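Local coordinates for protein Xaa-Pro dipeptidase (Lactobacillus brevis, PDB 3I7M) that is probably a manganese-dependent metalloexopeptidase of the M24B family, represented here by its creatinase/prolidase-type N-terminal domain rather than the peptidase domain, at residues Q52-E64 and T69-H81. Sequence-based numbering, arbitrary orientation. Where two conformers were deposited one is given.
Sequences QDPFIFAPALEVE and TGWQFPVIGYLDH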
# COMPACT_ATOMS: atom_id res chain seq x y z
N GLN A 52 -2.16 12.42 5.19
CA GLN A 52 -2.41 12.85 3.81
C GLN A 52 -3.08 11.72 3.07
O GLN A 52 -3.22 10.64 3.64
CB GLN A 52 -1.11 13.32 3.15
CG GLN A 52 -0.05 12.23 2.97
CD GLN A 52 1.13 12.68 2.14
OE1 GLN A 52 1.00 13.01 0.93
NE2 GLN A 52 2.27 12.73 2.76
N ASP A 53 -3.52 11.98 1.85
CA ASP A 53 -4.34 11.08 1.11
C ASP A 53 -3.56 9.81 0.68
O ASP A 53 -2.34 9.86 0.43
CB ASP A 53 -4.87 11.74 -0.17
CG ASP A 53 -5.93 12.82 0.11
OD1 ASP A 53 -6.43 12.95 1.27
OD2 ASP A 53 -6.26 13.42 -0.92
N PRO A 54 -4.32 8.71 0.61
CA PRO A 54 -3.72 7.44 0.17
C PRO A 54 -3.62 7.36 -1.35
O PRO A 54 -4.11 8.24 -2.06
CB PRO A 54 -4.69 6.41 0.65
CG PRO A 54 -6.07 7.12 0.48
CD PRO A 54 -5.76 8.57 0.86
N PHE A 55 -3.03 6.29 -1.85
CA PHE A 55 -3.08 5.99 -3.27
C PHE A 55 -3.08 4.48 -3.45
O PHE A 55 -2.68 3.71 -2.56
CB PHE A 55 -1.94 6.63 -4.05
CG PHE A 55 -0.57 6.12 -3.76
CD1 PHE A 55 -0.02 5.05 -4.45
CD2 PHE A 55 0.21 6.77 -2.82
CE1 PHE A 55 1.26 4.60 -4.17
CE2 PHE A 55 1.50 6.38 -2.55
CZ PHE A 55 2.06 5.29 -3.25
N ILE A 56 -3.54 4.04 -4.60
CA ILE A 56 -3.43 2.65 -5.03
C ILE A 56 -2.38 2.57 -6.14
O ILE A 56 -2.28 3.47 -7.00
CB ILE A 56 -4.76 2.09 -5.50
CG1 ILE A 56 -5.63 1.94 -4.29
CG2 ILE A 56 -4.62 0.76 -6.23
CD1 ILE A 56 -7.06 1.52 -4.65
N PHE A 57 -1.60 1.49 -6.15
CA PHE A 57 -0.61 1.21 -7.19
C PHE A 57 -0.95 -0.15 -7.77
O PHE A 57 -1.23 -1.10 -7.04
CB PHE A 57 0.79 1.18 -6.60
CG PHE A 57 1.84 1.07 -7.60
CD1 PHE A 57 2.40 2.21 -8.19
CD2 PHE A 57 2.34 -0.17 -8.01
CE1 PHE A 57 3.39 2.09 -9.19
CE2 PHE A 57 3.33 -0.22 -9.00
CZ PHE A 57 3.81 0.93 -9.54
N ALA A 58 -1.05 -0.26 -9.11
CA ALA A 58 -1.56 -1.43 -9.74
C ALA A 58 -0.99 -1.64 -11.10
O ALA A 58 -0.51 -0.69 -11.70
CB ALA A 58 -3.08 -1.36 -9.87
N PRO A 59 -1.11 -2.84 -11.67
CA PRO A 59 -0.80 -3.01 -13.10
C PRO A 59 -1.69 -2.11 -13.93
O PRO A 59 -2.85 -1.90 -13.62
CB PRO A 59 -1.03 -4.48 -13.34
CG PRO A 59 -1.02 -5.15 -11.89
CD PRO A 59 -1.57 -4.10 -11.03
N ALA A 60 -1.12 -1.55 -15.00
CA ALA A 60 -1.81 -0.59 -15.84
C ALA A 60 -3.19 -1.05 -16.30
O ALA A 60 -4.13 -0.24 -16.30
CB ALA A 60 -0.94 -0.24 -17.03
N LEU A 61 -3.33 -2.32 -16.61
CA LEU A 61 -4.62 -2.79 -17.10
C LEU A 61 -5.67 -2.94 -16.04
O LEU A 61 -6.84 -3.11 -16.37
CB LEU A 61 -4.44 -4.06 -17.93
CG LEU A 61 -3.68 -3.86 -19.19
CD1 LEU A 61 -3.35 -5.23 -19.90
CD2 LEU A 61 -4.56 -2.99 -20.15
N GLU A 62 -5.28 -2.95 -14.76
CA GLU A 62 -6.25 -3.03 -13.70
C GLU A 62 -6.75 -1.64 -13.30
O GLU A 62 -7.72 -1.52 -12.58
CB GLU A 62 -5.65 -3.75 -12.47
CG GLU A 62 -5.37 -5.23 -12.71
CD GLU A 62 -4.65 -5.91 -11.54
OE1 GLU A 62 -4.89 -5.56 -10.36
OE2 GLU A 62 -3.86 -6.84 -11.79
N VAL A 63 -6.08 -0.56 -13.71
CA VAL A 63 -6.42 0.78 -13.27
C VAL A 63 -7.87 1.13 -13.51
O VAL A 63 -8.54 1.72 -12.67
CB VAL A 63 -5.47 1.87 -13.81
CG1 VAL A 63 -5.94 3.28 -13.47
CG2 VAL A 63 -4.03 1.64 -13.35
N GLU A 64 -8.34 0.78 -14.69
CA GLU A 64 -9.74 1.11 -15.05
C GLU A 64 -10.75 0.56 -14.07
O GLU A 64 -11.61 1.30 -13.60
CB GLU A 64 -10.10 0.68 -16.47
CG GLU A 64 -11.61 0.78 -16.80
CD GLU A 64 -12.02 0.30 -18.18
OE1 GLU A 64 -11.18 -0.16 -18.96
OE2 GLU A 64 -13.27 0.29 -18.40
N THR A 69 -14.52 1.61 -9.16
CA THR A 69 -15.09 1.36 -7.83
C THR A 69 -15.58 2.61 -7.11
O THR A 69 -16.20 2.53 -6.05
CB THR A 69 -14.08 0.74 -6.86
OG1 THR A 69 -12.96 1.64 -6.58
CG2 THR A 69 -13.64 -0.65 -7.29
N GLY A 70 -15.21 3.78 -7.62
CA GLY A 70 -15.49 5.03 -6.93
C GLY A 70 -14.35 5.59 -6.12
O GLY A 70 -14.45 6.66 -5.53
N TRP A 71 -13.22 4.87 -6.12
CA TRP A 71 -12.13 5.19 -5.28
C TRP A 71 -11.77 6.61 -5.67
O TRP A 71 -11.58 6.92 -6.84
CB TRP A 71 -11.00 4.17 -5.61
CG TRP A 71 -9.62 4.48 -5.04
CD1 TRP A 71 -8.62 5.08 -5.71
CD2 TRP A 71 -9.17 4.34 -3.66
NE1 TRP A 71 -7.51 5.26 -4.88
CE2 TRP A 71 -7.83 4.78 -3.64
CE3 TRP A 71 -9.72 3.80 -2.49
CZ2 TRP A 71 -7.06 4.76 -2.47
CZ3 TRP A 71 -8.94 3.80 -1.33
CH2 TRP A 71 -7.63 4.26 -1.35
N GLN A 72 -11.71 7.44 -4.63
CA GLN A 72 -11.64 8.90 -4.75
C GLN A 72 -10.22 9.44 -4.81
O GLN A 72 -10.02 10.67 -4.86
CB GLN A 72 -12.37 9.54 -3.56
CG GLN A 72 -13.29 8.58 -2.76
CD GLN A 72 -12.50 7.46 -2.10
OE1 GLN A 72 -13.01 6.38 -1.79
NE2 GLN A 72 -11.22 7.69 -1.96
N PHE A 73 -9.24 8.53 -4.74
CA PHE A 73 -7.88 8.97 -4.64
C PHE A 73 -7.08 8.44 -5.82
O PHE A 73 -7.67 7.70 -6.67
CB PHE A 73 -7.33 8.48 -3.31
CG PHE A 73 -8.17 8.87 -2.09
CD1 PHE A 73 -8.17 10.18 -1.65
CD2 PHE A 73 -8.92 7.94 -1.41
CE1 PHE A 73 -8.90 10.58 -0.56
CE2 PHE A 73 -9.67 8.30 -0.28
CZ PHE A 73 -9.66 9.63 0.15
N PRO A 74 -5.81 8.86 -5.93
CA PRO A 74 -5.05 8.41 -7.09
C PRO A 74 -4.88 6.88 -7.24
O PRO A 74 -4.87 6.12 -6.26
CB PRO A 74 -3.74 9.11 -6.96
CG PRO A 74 -4.08 10.33 -6.18
CD PRO A 74 -5.07 9.90 -5.20
N VAL A 75 -4.86 6.47 -8.49
CA VAL A 75 -4.50 5.12 -8.90
C VAL A 75 -3.40 5.22 -9.93
O VAL A 75 -3.60 5.80 -11.05
CB VAL A 75 -5.67 4.31 -9.47
CG1 VAL A 75 -5.22 2.85 -9.74
CG2 VAL A 75 -6.97 4.35 -8.61
N ILE A 76 -2.25 4.65 -9.61
CA ILE A 76 -1.05 4.75 -10.37
C ILE A 76 -0.77 3.40 -10.99
O ILE A 76 -0.70 2.39 -10.30
CB ILE A 76 0.18 5.16 -9.50
CG1 ILE A 76 -0.05 6.52 -8.84
CG2 ILE A 76 1.46 5.19 -10.30
CD1 ILE A 76 -0.77 6.44 -7.56
N GLY A 77 -0.65 3.36 -12.29
CA GLY A 77 -0.36 2.13 -12.96
C GLY A 77 1.06 1.95 -13.39
O GLY A 77 1.82 2.94 -13.52
N TYR A 78 1.40 0.72 -13.62
CA TYR A 78 2.71 0.39 -14.17
C TYR A 78 2.60 -0.64 -15.24
O TYR A 78 1.76 -1.56 -15.24
CB TYR A 78 3.71 -0.04 -13.08
CG TYR A 78 3.64 -1.48 -12.64
CD1 TYR A 78 4.57 -2.39 -13.02
CD2 TYR A 78 2.62 -1.91 -11.77
CE1 TYR A 78 4.54 -3.69 -12.66
CE2 TYR A 78 2.59 -3.24 -11.38
CZ TYR A 78 3.55 -4.11 -11.78
OH TYR A 78 3.53 -5.42 -11.34
N LEU A 79 3.53 -0.54 -16.21
CA LEU A 79 3.60 -1.47 -17.34
C LEU A 79 4.50 -2.63 -17.02
O LEU A 79 5.33 -2.51 -16.13
CB LEU A 79 4.02 -0.74 -18.62
CG LEU A 79 2.93 0.26 -19.04
CD1 LEU A 79 3.57 1.38 -19.92
CD2 LEU A 79 1.81 -0.40 -19.75
N ASP A 80 4.32 -3.72 -17.76
CA ASP A 80 4.83 -5.05 -17.38
C ASP A 80 6.34 -5.08 -17.18
O ASP A 80 6.85 -5.90 -16.41
CB ASP A 80 4.38 -6.12 -18.42
CG ASP A 80 2.87 -6.41 -18.37
OD1 ASP A 80 2.23 -5.98 -17.38
OD2 ASP A 80 2.33 -7.09 -19.29
N HIS A 81 7.07 -4.20 -17.89
CA HIS A 81 8.52 -4.23 -17.84
C HIS A 81 9.13 -3.08 -17.01
O HIS A 81 10.34 -2.96 -16.86
CB HIS A 81 9.09 -4.30 -19.24
CG HIS A 81 8.58 -5.47 -20.03
ND1 HIS A 81 8.97 -6.77 -19.77
CD2 HIS A 81 7.69 -5.54 -21.06
CE1 HIS A 81 8.35 -7.59 -20.61
NE2 HIS A 81 7.58 -6.87 -21.40
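The backbone N of I56 and the indole NE1 of W71 converge on one acceptor, P74 O, from opposite faces of its carbonyl plane. I56 N lies 3.0 Å from P74 O in a nearly straight bond, whereas W71 NE1 donates to that P74 O from 3.1 Å, well above its carbonyl plane and off the lone pairs. From this doubly gripped oxygen the parallel ladder runs on: I76 N to I56 O, A58 N to I76 O, a more bent Y78 N to A58 O, and finally A60 N to Y78 O, just past strand 55-59. The arrangement exemplifies a beta-alpha-beta unit, in which helix 63-67 carries the chain from strand 55-59 to the neighbouring strand 75-78, an outermost strand of the domain's mixed sheet. On the helix side, I56 CD1 sits over the five-membered ring of W71, 3.6 Å from its centroid, a CH-pi contact made possible by an indole whose CG lies anti to the backbone N (chi1 168°). A leucine in place of W71 would probably leave P74 O with one donor fewer and strip the flat cover from I56 CD1. Further along this face, V63 CG1 meets V75 CG1, while V63 CG2 lies 3.7 Å from G77 CA, where a beta carbon would clash. At the strand entrance, P54 CD rests squarely over the F73 ring, 3.7 Å from its centroid, and P54 CG also touches W71 CH2. The other face of the sheet, toward helix 84-94, carries F55, F57 and I76: I76 CD1 reaches F55 CD1 at 3.5 Å, and its CG2 branch meets F57 CD1 and CE1. The rings of F57 and Y78 are nearly parallel (14°) but slid so far apart that they barely overlap, and Y78 OH is hydrogen-bonded to V43 N.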